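Local coordinates for ripening-associated protein (Musa acuminata, PDB 4PIT) that binds mannose-containing sugars as a jacalin-type lectin, holding dimannose in glycan pockets formed by loops at one end of its strands, at residues G34-G39 with A86-K91; E79-T84 with G105-T110; V29-G34 with H63-Q68. The protein carries 1 engineered substitution. All blocks are in the same frame, centred on the assembly; numbering follows the deposited sequence.

The jacalin-type beta-prism folds three antiparallel sheets into one domain, and these contacts illustrate how pairing within sheets and packing between them shape a sugar site. Contact 3 joins strands 25-33 and 61-66 within one sheet; contact 2 joins strand 73-83 to the loop entering strand 110-116 in another; contact 1 bridges those two sheets, its centre about 6 Å from that of contact 2 and about 14 Å from that of contact 3. Contacts 2 and 3 lie about 19 Å apart, centre to centre, with contact 3 closing along the chain before contact 2 opens. G34, shared by contacts 1 and 3, passes directly from strand 25-33 into the mannose-binding loop.

Contact 1: residues G34-G39 with A86-K91; sequences GDVVDG and AVVLGK. With MAN (alpha-D-mannopyranose), chain G; MAN (alpha-D-mannopyranose), chain C.
V37 N donates to L89 O over 2.9 Å (165°), the one hydrogen bond between the segments, and V36 CB and V37 CB close in on the same oxygen. V37 has CG1 anti to its amide nitrogen (chi1 179°); that rotation lays CG2 alongside L89 O and the backbone of K91, with V37 CB resting 4.0 Å from L89 CB. The V36 side chain splits its duties: CG1 reaches V88 CG2 at 4.2 Å, whereas CG2 turns to the exocyclic C6-O6 arm of the chain G mannose. Y83, F131 and T107 also touch V36.

Beyond this bridge between two sheets, the loop lines one edge of the chain G mannose, which G60 N also holds. D35 N points at the ring oxygen O5 of the chain G mannose, 3.0 Å away. Its neighbour, V36 N, donates to O6, and the O6 hydroxyl in turn donates to D38 OD1 at 2.7 Å. O4 of that mannose donates to D38 OD2 over 2.6 Å, so one carboxylate spans two hydroxyls. The chain C mannose, whose O2 carries the chain G unit, donates from O1 to D35 OD2 (2.8 Å), which also takes a bond from Y83 OH. This is the GXXXD loop of mannose-binding jacalin-related lectins, running from G34 to D38. The pattern is consistent with recognition of O4, O5 and O6 together: backbone amides supply fixed donors, the D38 carboxylate accepts hydrogen bonds from the O4 and O6 hydroxyls, and the V37-L89 bond ties the end of the loop to the adjoining sheet.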
loop_
_atom_site.group_PDB
_atom_site.type_symbol
_atom_site.label_atom_id
_atom_site.label_comp_id
_atom_site.label_asym_id
_atom_site.label_seq_id
_atom_site.Cartn_x
_atom_site.Cartn_y
_atom_site.Cartn_z
ATOM N N GLY B 34 -17.750 -9.039 12.558
ATOM C CA GLY B 34 -18.838 -8.596 13.436
ATOM C C GLY B 34 -18.500 -7.172 13.807
ATOM O O GLY B 34 -18.465 -6.296 12.935
ATOM N N ASP B 35 -18.127 -6.954 15.083
ATOM C CA ASP B 35 -17.602 -5.643 15.487
ATOM C C ASP B 35 -16.294 -5.386 14.714
ATOM O O ASP B 35 -16.003 -4.257 14.309
ATOM C CB ASP B 35 -17.285 -5.639 16.975
ATOM C CG ASP B 35 -18.447 -5.583 17.944
ATOM O OD1 ASP B 35 -19.593 -5.429 17.485
ATOM O OD2 ASP B 35 -18.201 -5.726 19.148
ATOM N N VAL B 36 -15.492 -6.458 14.545
ATOM C CA VAL B 36 -14.204 -6.367 13.844
ATOM C C VAL B 36 -14.101 -7.477 12.814
ATOM O O VAL B 36 -15.057 -8.237 12.624
ATOM C CB VAL B 36 -13.003 -6.418 14.837
ATOM C CG1 VAL B 36 -13.040 -5.239 15.811
ATOM C CG2 VAL B 36 -12.920 -7.748 15.588
ATOM N N VAL B 37 -12.931 -7.605 12.176
ATOM C CA VAL B 37 -12.711 -8.714 11.246
ATOM C C VAL B 37 -12.179 -9.865 12.073
ATOM O O VAL B 37 -11.079 -9.786 12.636
ATOM C CB VAL B 37 -11.754 -8.301 10.105
ATOM C CG1 VAL B 37 -11.528 -9.482 9.154
ATOM C CG2 VAL B 37 -12.319 -7.111 9.324
ATOM N N ASP B 38 -12.991 -10.931 12.198
ATOM C CA ASP B 38 -12.619 -12.095 12.984
ATOM C C ASP B 38 -11.626 -12.973 12.267
ATOM O O ASP B 38 -10.790 -13.589 12.889
ATOM C CB ASP B 38 -13.885 -12.919 13.268
ATOM C CG ASP B 38 -14.809 -12.182 14.226
ATOM O OD1 ASP B 38 -15.584 -11.300 13.754
ATOM O OD2 ASP B 38 -14.700 -12.421 15.450
ATOM N N GLY B 39 -11.764 -13.101 10.957
ATOM C CA GLY B 39 -10.889 -14.009 10.260
ATOM C C GLY B 39 -11.243 -14.064 8.807
ATOM O O GLY B 39 -12.140 -13.347 8.342
ATOM N N ALA B 86 -6.473 -5.394 21.796
ATOM C CA ALA B 86 -5.641 -5.876 20.698
ATOM C C ALA B 86 -5.714 -4.903 19.530
ATOM O O ALA B 86 -6.720 -4.199 19.372
ATOM C CB ALA B 86 -6.144 -7.254 20.253
ATOM N N VAL B 87 -4.649 -4.870 18.714
ATOM C CA VAL B 87 -4.592 -4.036 17.518
ATOM C C VAL B 87 -4.936 -4.979 16.378
ATOM O O VAL B 87 -4.123 -5.852 16.041
ATOM C CB VAL B 87 -3.200 -3.372 17.364
ATOM C CG1 VAL B 87 -3.117 -2.606 16.034
ATOM C CG2 VAL B 87 -2.929 -2.427 18.540
ATOM N N VAL B 88 -6.126 -4.822 15.799
ATOM C CA VAL B 88 -6.592 -5.760 14.769
ATOM C C VAL B 88 -7.242 -5.031 13.605
ATOM O O VAL B 88 -7.360 -3.799 13.611
ATOM C CB VAL B 88 -7.626 -6.751 15.407
ATOM C CG1 VAL B 88 -7.014 -7.559 16.563
ATOM C CG2 VAL B 88 -8.902 -6.015 15.854
ATOM N N LEU B 89 -7.665 -5.787 12.588
ATOM C CA LEU B 89 -8.410 -5.176 11.502
ATOM C C LEU B 89 -9.824 -4.952 11.991
ATOM O O LEU B 89 -10.543 -5.915 12.302
ATOM C CB LEU B 89 -8.390 -6.082 10.259
ATOM C CG LEU B 89 -7.036 -6.165 9.564
ATOM C CD1 LEU B 89 -6.983 -7.402 8.745
ATOM C CD2 LEU B 89 -6.774 -4.896 8.708
ATOM N N GLY B 90 -10.216 -3.685 12.114
ATOM C CA GLY B 90 -11.588 -3.345 12.487
ATOM C C GLY B 90 -12.560 -3.407 11.319
ATOM O O GLY B 90 -13.757 -3.673 11.497
ATOM N N LYS B 91 -12.038 -3.129 10.105
ATOM C CA LYS B 91 -12.778 -3.144 8.844
ATOM C C LYS B 91 -11.856 -3.623 7.752
ATOM O O LYS B 91 -10.675 -3.264 7.775
ATOM C CB LYS B 91 -13.308 -1.748 8.481
ATOM C CG LYS B 91 -14.236 -1.134 9.495
ATOM C CD LYS B 91 -14.895 0.106 8.953
ATOM C CE LYS B 91 -15.805 0.663 10.006
ATOM N NZ LYS B 91 -16.445 1.937 9.546
HETATM C C1 MAN G . -19.687 -9.468 17.602
HETATM C C2 MAN G . -20.160 -10.783 16.992
HETATM C C3 MAN G . -19.100 -11.874 17.157
HETATM C C4 MAN G . -17.731 -11.415 16.657
HETATM C C5 MAN G . -17.334 -10.091 17.309
HETATM C C6 MAN G . -16.055 -9.503 16.738
HETATM O O2 MAN G . -20.463 -10.557 15.624
HETATM O O3 MAN G . -19.478 -13.064 16.474
HETATM O O4 MAN G . -16.781 -12.411 17.002
HETATM O O5 MAN G . -18.377 -9.120 17.103
HETATM O O6 MAN G . -16.165 -9.231 15.335
HETATM C C1 MAN C . -18.649 -8.544 20.854
HETATM C C2 MAN C . -19.725 -8.399 19.772
HETATM C C3 MAN C . -21.093 -8.133 20.400
HETATM C C4 MAN C . -21.421 -9.183 21.456
HETATM C C5 MAN C . -20.289 -9.220 22.479
HETATM C C6 MAN C . -20.472 -10.238 23.579
HETATM O O1 MAN C . -18.389 -7.300 21.438
HETATM O O2 MAN C . -19.743 -9.604 19.017
HETATM O O3 MAN C . -22.109 -8.087 19.404
HETATM O O4 MAN C . -22.662 -8.879 22.088
HETATM O O5 MAN C . -19.048 -9.524 21.818
HETATM O O6 MAN C . -19.652 -9.917 24.694
#

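Contact 2: residues E79-T84 with G105-T110; sequences EVANYT and GNTGGT. Engineered in segment 79-84: T84 (natural residue His). With MAN (alpha-D-mannopyranose), chain F; MAN (alpha-D-mannopyranose), chain C.
E79, A81 and Y83 turn their side chains toward the 105-110 loop. At the near end the E79 chain bends at chi2 (-98°), which sets OE1 2.9 Å from G109 N; the amide meets that oxygen from above the carboxylate plane, with the N-H pointing well at it (161°). In the middle, A81 CB presses on T107 CG2 at 3.6 Å and also touches G108 O. T107 aims its hydroxyl the other way, toward D35 O, to which it is hydrogen-bonded, and the Y83 ring lies obliquely to it. Y83, hydrogen-bonded to D35 through its hydroxyl, meets the F131 ring edge-to-face.

V80 and T110 project from the same face of the sheet as an antiparallel hydrogen-bonded pair: V80 N donates to T110 O (2.9 Å) and T110 N to V80 O (2.8 Å). G109, lacking a side chain, brings its CA to 3.3 Å from V80 O. A water links N82 N to G108 O. At the far end the engineered T84 stands with CG2 over one face of the Y83 ring, toward its rim; its OG1 donates to Y83 O (2.7 Å) and accepts from O1 of the chain F mannose (2.6 Å).

Such an edge pairing, strand 110-116 beginning beside inner strand 73-83, whose end carries the sugar-touching Y83 and leads into T84, belongs to the beta-prism lectin fold.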
loop_
_atom_site.group_PDB
_atom_site.type_symbol
_atom_site.label_atom_id
_atom_site.label_comp_id
_atom_site.label_asym_id
_atom_site.label_seq_id
_atom_site.Cartn_x
_atom_site.Cartn_y
_atom_site.Cartn_z
ATOM N N GLU B 79 -9.531 -0.527 8.127
ATOM C CA GLU B 79 -9.190 0.224 9.321
ATOM C C GLU B 79 -8.510 -0.659 10.320
ATOM O O GLU B 79 -8.936 -1.810 10.506
ATOM C CB GLU B 79 -10.448 0.777 9.996
ATOM C CG GLU B 79 -11.314 1.658 9.119
ATOM C CD GLU B 79 -11.108 3.142 9.304
ATOM O OE1 GLU B 79 -10.464 3.534 10.303
ATOM O OE2 GLU B 79 -11.644 3.917 8.480
ATOM N N VAL B 80 -7.447 -0.138 10.938
ATOM C CA VAL B 80 -6.728 -0.818 12.026
ATOM C C VAL B 80 -7.303 -0.259 13.308
ATOM O O VAL B 80 -7.250 0.961 13.529
ATOM C CB VAL B 80 -5.204 -0.654 11.925
ATOM C CG1 VAL B 80 -4.518 -1.281 13.132
ATOM C CG2 VAL B 80 -4.699 -1.281 10.621
ATOM N N ALA B 81 -7.887 -1.131 14.139
ATOM C CA ALA B 81 -8.605 -0.698 15.343
ATOM C C ALA B 81 -8.055 -1.291 16.596
ATOM O O ALA B 81 -7.421 -2.338 16.580
ATOM C CB ALA B 81 -10.059 -1.102 15.221
ATOM N N ASN B 82 -8.349 -0.630 17.724
ATOM C CA ASN B 82 -8.041 -1.142 19.052
ATOM C C ASN B 82 -9.287 -1.809 19.528
ATOM O O ASN B 82 -10.323 -1.153 19.575
ATOM C CB ASN B 82 -7.710 0.022 19.992
ATOM C CG ASN B 82 -6.408 0.684 19.680
ATOM O OD1 ASN B 82 -5.390 0.021 19.492
ATOM N ND2 ASN B 82 -6.426 2.010 19.576
ATOM N N TYR B 83 -9.241 -3.097 19.805
ATOM C CA TYR B 83 -10.443 -3.817 20.195
ATOM C C TYR B 83 -10.075 -4.901 21.190
ATOM O O TYR B 83 -9.222 -5.733 20.919
ATOM C CB TYR B 83 -11.115 -4.410 18.939
ATOM C CG TYR B 83 -12.418 -5.130 19.207
ATOM C CD1 TYR B 83 -13.608 -4.424 19.383
ATOM C CD2 TYR B 83 -12.480 -6.522 19.208
ATOM C CE1 TYR B 83 -14.830 -5.090 19.522
ATOM C CE2 TYR B 83 -13.682 -7.191 19.382
ATOM C CZ TYR B 83 -14.856 -6.472 19.525
ATOM O OH TYR B 83 -16.028 -7.165 19.694
ATOM N N THR B 84 -10.728 -4.883 22.370
ATOM C CA THR B 84 -10.436 -5.817 23.479
ATOM C C THR B 84 -8.938 -5.765 23.889
ATOM O O THR B 84 -8.409 -6.718 24.448
ATOM C CB THR B 84 -10.933 -7.270 23.198
ATOM O OG1 THR B 84 -10.107 -7.919 22.207
ATOM C CG2 THR B 84 -12.412 -7.316 22.788
ATOM N N GLY B 105 -16.952 -5.247 8.782
ATOM C CA GLY B 105 -16.478 -4.905 10.117
ATOM C C GLY B 105 -17.065 -3.564 10.518
ATOM O O GLY B 105 -17.424 -2.767 9.646
ATOM N N ASN B 106 -17.136 -3.284 11.823
ATOM C CA ASN B 106 -17.824 -2.086 12.307
ATOM C C ASN B 106 -17.006 -1.214 13.247
ATOM O O ASN B 106 -17.581 -0.311 13.884
ATOM C CB ASN B 106 -19.111 -2.531 13.033
ATOM C CG ASN B 106 -20.164 -3.114 12.115
ATOM O OD1 ASN B 106 -20.783 -4.140 12.405
ATOM N ND2 ASN B 106 -20.391 -2.480 10.985
ATOM N N THR B 107 -15.680 -1.396 13.309
ATOM C CA THR B 107 -14.866 -0.612 14.219
ATOM C C THR B 107 -13.819 0.177 13.444
ATOM O O THR B 107 -12.984 -0.387 12.736
ATOM C CB THR B 107 -14.225 -1.503 15.294
ATOM O OG1 THR B 107 -15.233 -2.283 15.952
ATOM C CG2 THR B 107 -13.456 -0.680 16.351
ATOM N N GLY B 108 -13.877 1.492 13.603
ATOM C CA GLY B 108 -12.937 2.383 12.962
ATOM C C GLY B 108 -11.684 2.524 13.790
ATOM O O GLY B 108 -11.634 2.118 14.960
ATOM N N GLY B 109 -10.675 3.126 13.193
ATOM C CA GLY B 109 -9.429 3.390 13.878
ATOM C C GLY B 109 -8.502 4.192 12.994
ATOM O O GLY B 109 -8.719 5.395 12.781
ATOM N N THR B 110 -7.462 3.536 12.493
ATOM C CA THR B 110 -6.510 4.187 11.595
ATOM C C THR B 110 -6.760 3.637 10.214
ATOM O O THR B 110 -6.524 2.440 10.011
ATOM C CB THR B 110 -5.063 3.931 12.039
ATOM O OG1 THR B 110 -4.900 4.365 13.399
ATOM C CG2 THR B 110 -4.044 4.661 11.150
HETATM C C1 MAN F . -7.796 -10.588 22.348
HETATM C C2 MAN F . -7.402 -11.960 22.885
HETATM C C3 MAN F . -7.221 -11.870 24.400
HETATM C C4 MAN F . -6.153 -10.829 24.733
HETATM C C5 MAN F . -6.486 -9.483 24.088
HETATM C C6 MAN F . -5.352 -8.481 24.183
HETATM O O1 MAN F . -9.111 -10.233 22.824
HETATM O O2 MAN F . -6.132 -12.327 22.362
HETATM O O3 MAN F . -6.803 -13.132 24.902
HETATM O O4 MAN F . -6.099 -10.663 26.152
HETATM O O5 MAN F . -6.774 -9.648 22.685
HETATM O O6 MAN F . -4.113 -8.997 23.667
HETATM C C1 MAN C . -18.649 -8.544 20.854
HETATM C C2 MAN C . -19.725 -8.399 19.772
HETATM C C3 MAN C . -21.093 -8.133 20.400
HETATM C C4 MAN C . -21.421 -9.183 21.456
HETATM C C5 MAN C . -20.289 -9.220 22.479
HETATM C C6 MAN C . -20.472 -10.238 23.579
HETATM O O1 MAN C . -18.389 -7.300 21.438
HETATM O O2 MAN C . -19.743 -9.604 19.017
HETATM O O3 MAN C . -22.109 -8.087 19.404
HETATM O O4 MAN C . -22.662 -8.879 22.088
HETATM O O5 MAN C . -19.048 -9.524 21.818
HETATM O O6 MAN C . -19.652 -9.917 24.694
HETATM O O HOH W 1 -10.024 1.843 17.140
#

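Contact 3: residues V29-G34 with H63-Q68; sequences VKIFSG and HEIVLQ. With MAN (alpha-D-mannopyranose), chain G.
In a Greek-key sheet of the beta-prism, the edge strand 61-66 pairs antiparallel with the inner strand 25-33, and their short segments run at 165° to each other. V29 faces I65, and I31 faces H63, as hydrogen-bonded pairs. V29 and I65 exchange two backbone bonds, I65 N to V29 O at 2.8 Å, as do I31 and H63.

Between them, K30 and E64 are a non-hydrogen-bonded pair whose side chains pass at a slant. K30 CE lies 3.8 Å from E64 CD, but K30 NZ and E64 OE2 remain 4.4 Å apart, too far for a salt bridge, though the opposite charges probably attract weakly. On the inward face I31 CD1 meets I65 CD1 at 4.1 Å, and F94 packs on both isoleucines. H63 stacks on F104 and offers its ring edge to S33: CG lies anti to the carbonyl carbon (chi1 -54°), bringing CD2 within 3.3 Å of S33 OG. A water in the plane of that ring sits 2.6 Å from H63 NE2 and donates to S33 O at 2.9 Å.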
loop_
_atom_site.group_PDB
_atom_site.type_symbol
_atom_site.label_atom_id
_atom_site.label_comp_id
_atom_site.label_asym_id
_atom_site.label_seq_id
_atom_site.Cartn_x
_atom_site.Cartn_y
_atom_site.Cartn_z
ATOM N N VAL B 29 -12.609 -15.375 -1.428
ATOM C CA VAL B 29 -12.209 -14.917 -0.117
ATOM C C VAL B 29 -13.483 -14.794 0.704
ATOM O O VAL B 29 -14.400 -14.109 0.273
ATOM C CB VAL B 29 -11.425 -13.577 -0.202
ATOM C CG1 VAL B 29 -11.141 -13.000 1.186
ATOM C CG2 VAL B 29 -10.104 -13.754 -0.979
ATOM N N LYS B 30 -13.518 -15.378 1.898
ATOM C CA LYS B 30 -14.678 -15.275 2.774
ATOM C C LYS B 30 -14.218 -14.526 3.984
ATOM O O LYS B 30 -13.332 -15.013 4.700
ATOM C CB LYS B 30 -15.195 -16.683 3.130
ATOM C CG LYS B 30 -16.495 -16.695 3.909
ATOM C CD LYS B 30 -16.963 -18.136 4.169
ATOM C CE LYS B 30 -17.554 -18.835 2.965
ATOM N NZ LYS B 30 -17.858 -20.264 3.291
ATOM N N ILE B 31 -14.757 -13.317 4.189
ATOM C CA ILE B 31 -14.364 -12.488 5.323
ATOM C C ILE B 31 -15.390 -12.671 6.434
ATOM O O ILE B 31 -16.577 -12.431 6.202
ATOM C CB ILE B 31 -14.264 -11.002 4.887
ATOM C CG1 ILE B 31 -13.166 -10.817 3.779
ATOM C CG2 ILE B 31 -13.990 -10.078 6.117
ATOM C CD1 ILE B 31 -13.208 -9.436 2.990
ATOM N N PHE B 32 -14.938 -13.043 7.655
ATOM C CA PHE B 32 -15.827 -13.217 8.821
ATOM C C PHE B 32 -15.710 -11.997 9.660
ATOM O O PHE B 32 -14.592 -11.612 10.033
ATOM C CB PHE B 32 -15.455 -14.448 9.645
ATOM C CG PHE B 32 -15.631 -15.737 8.880
ATOM C CD1 PHE B 32 -14.626 -16.199 8.035
ATOM C CD2 PHE B 32 -16.760 -16.527 9.079
ATOM C CE1 PHE B 32 -14.759 -17.433 7.376
ATOM C CE2 PHE B 32 -16.894 -17.765 8.426
ATOM C CZ PHE B 32 -15.904 -18.186 7.554
ATOM N N SER B 33 -16.831 -11.337 9.928
ATOM C CA SER B 33 -16.745 -10.110 10.695
ATOM C C SER B 33 -17.944 -9.891 11.573
ATOM O O SER B 33 -19.044 -10.389 11.291
ATOM C CB SER B 33 -16.609 -8.907 9.757
ATOM O OG SER B 33 -17.760 -8.720 8.943
ATOM N N GLY B 34 -17.750 -9.039 12.558
ATOM C CA GLY B 34 -18.838 -8.596 13.436
ATOM C C GLY B 34 -18.500 -7.172 13.807
ATOM O O GLY B 34 -18.465 -6.296 12.935
ATOM N N HIS B 63 -18.890 -13.109 4.725
ATOM C CA HIS B 63 -19.147 -12.269 3.555
ATOM C C HIS B 63 -18.215 -12.751 2.451
ATOM O O HIS B 63 -16.990 -12.632 2.589
ATOM C CB HIS B 63 -18.893 -10.800 3.908
ATOM C CG HIS B 63 -19.652 -10.348 5.115
ATOM N ND1 HIS B 63 -21.001 -10.033 5.035
ATOM C CD2 HIS B 63 -19.237 -10.200 6.395
ATOM C CE1 HIS B 63 -21.359 -9.678 6.266
ATOM N NE2 HIS B 63 -20.342 -9.779 7.122
ATOM N N GLU B 64 -18.764 -13.303 1.361
ATOM C CA GLU B 64 -17.928 -13.907 0.334
ATOM C C GLU B 64 -17.692 -13.032 -0.859
ATOM O O GLU B 64 -18.599 -12.328 -1.346
ATOM C CB GLU B 64 -18.546 -15.220 -0.150
ATOM C CG GLU B 64 -17.529 -16.306 -0.452
ATOM C CD GLU B 64 -18.177 -17.680 -0.574
ATOM O OE1 GLU B 64 -19.417 -17.787 -0.417
ATOM O OE2 GLU B 64 -17.438 -18.653 -0.831
ATOM N N ILE B 65 -16.469 -13.133 -1.368
ATOM C CA ILE B 65 -16.017 -12.539 -2.606
ATOM C C ILE B 65 -15.656 -13.703 -3.496
ATOM O O ILE B 65 -14.636 -14.350 -3.247
ATOM C CB ILE B 65 -14.820 -11.569 -2.416
ATOM C CG1 ILE B 65 -15.176 -10.452 -1.411
ATOM C CG2 ILE B 65 -14.362 -10.998 -3.790
ATOM C CD1 ILE B 65 -13.951 -9.551 -1.047
ATOM N N VAL B 66 -16.512 -14.044 -4.472
ATOM C CA VAL B 66 -16.259 -15.176 -5.359
ATOM C C VAL B 66 -15.861 -14.609 -6.698
ATOM O O VAL B 66 -16.685 -13.952 -7.359
ATOM C CB VAL B 66 -17.494 -16.122 -5.471
ATOM C CG1 VAL B 66 -17.176 -17.374 -6.297
ATOM C CG2 VAL B 66 -18.025 -16.524 -4.105
ATOM N N LEU B 67 -14.608 -14.816 -7.096
ATOM C CA LEU B 67 -14.122 -14.243 -8.352
ATOM C C LEU B 67 -14.700 -14.927 -9.583
ATOM O O LEU B 67 -14.589 -16.142 -9.735
ATOM C CB LEU B 67 -12.589 -14.265 -8.407
ATOM C CG LEU B 67 -11.901 -13.515 -7.256
ATOM C CD1 LEU B 67 -10.367 -13.720 -7.329
ATOM C CD2 LEU B 67 -12.258 -12.025 -7.282
ATOM N N GLN B 68 -15.274 -14.119 -10.476
ATOM C CA GLN B 68 -15.795 -14.624 -11.753
ATOM C C GLN B 68 -14.617 -14.828 -12.733
ATOM O O GLN B 68 -13.486 -14.390 -12.461
ATOM C CB GLN B 68 -16.832 -13.643 -12.317
ATOM C CG GLN B 68 -18.018 -13.437 -11.372
ATOM C CD GLN B 68 -18.698 -12.105 -11.560
ATOM O OE1 GLN B 68 -18.546 -11.176 -10.750
ATOM N NE2 GLN B 68 -19.481 -11.989 -12.621
HETATM C C1 MAN G . -19.687 -9.468 17.602
HETATM C C2 MAN G . -20.160 -10.783 16.992
HETATM C C3 MAN G . -19.100 -11.874 17.157
HETATM C C4 MAN G . -17.731 -11.415 16.657
HETATM C C5 MAN G . -17.334 -10.091 17.309
HETATM C C6 MAN G . -16.055 -9.503 16.738
HETATM O O2 MAN G . -20.463 -10.557 15.624
HETATM O O3 MAN G . -19.478 -13.064 16.474
HETATM O O4 MAN G . -16.781 -12.411 17.002
HETATM O O5 MAN G . -18.377 -9.120 17.103
HETATM O O6 MAN G . -16.165 -9.231 15.335
HETATM O O HOH W 2 -20.955 -9.110 9.605
#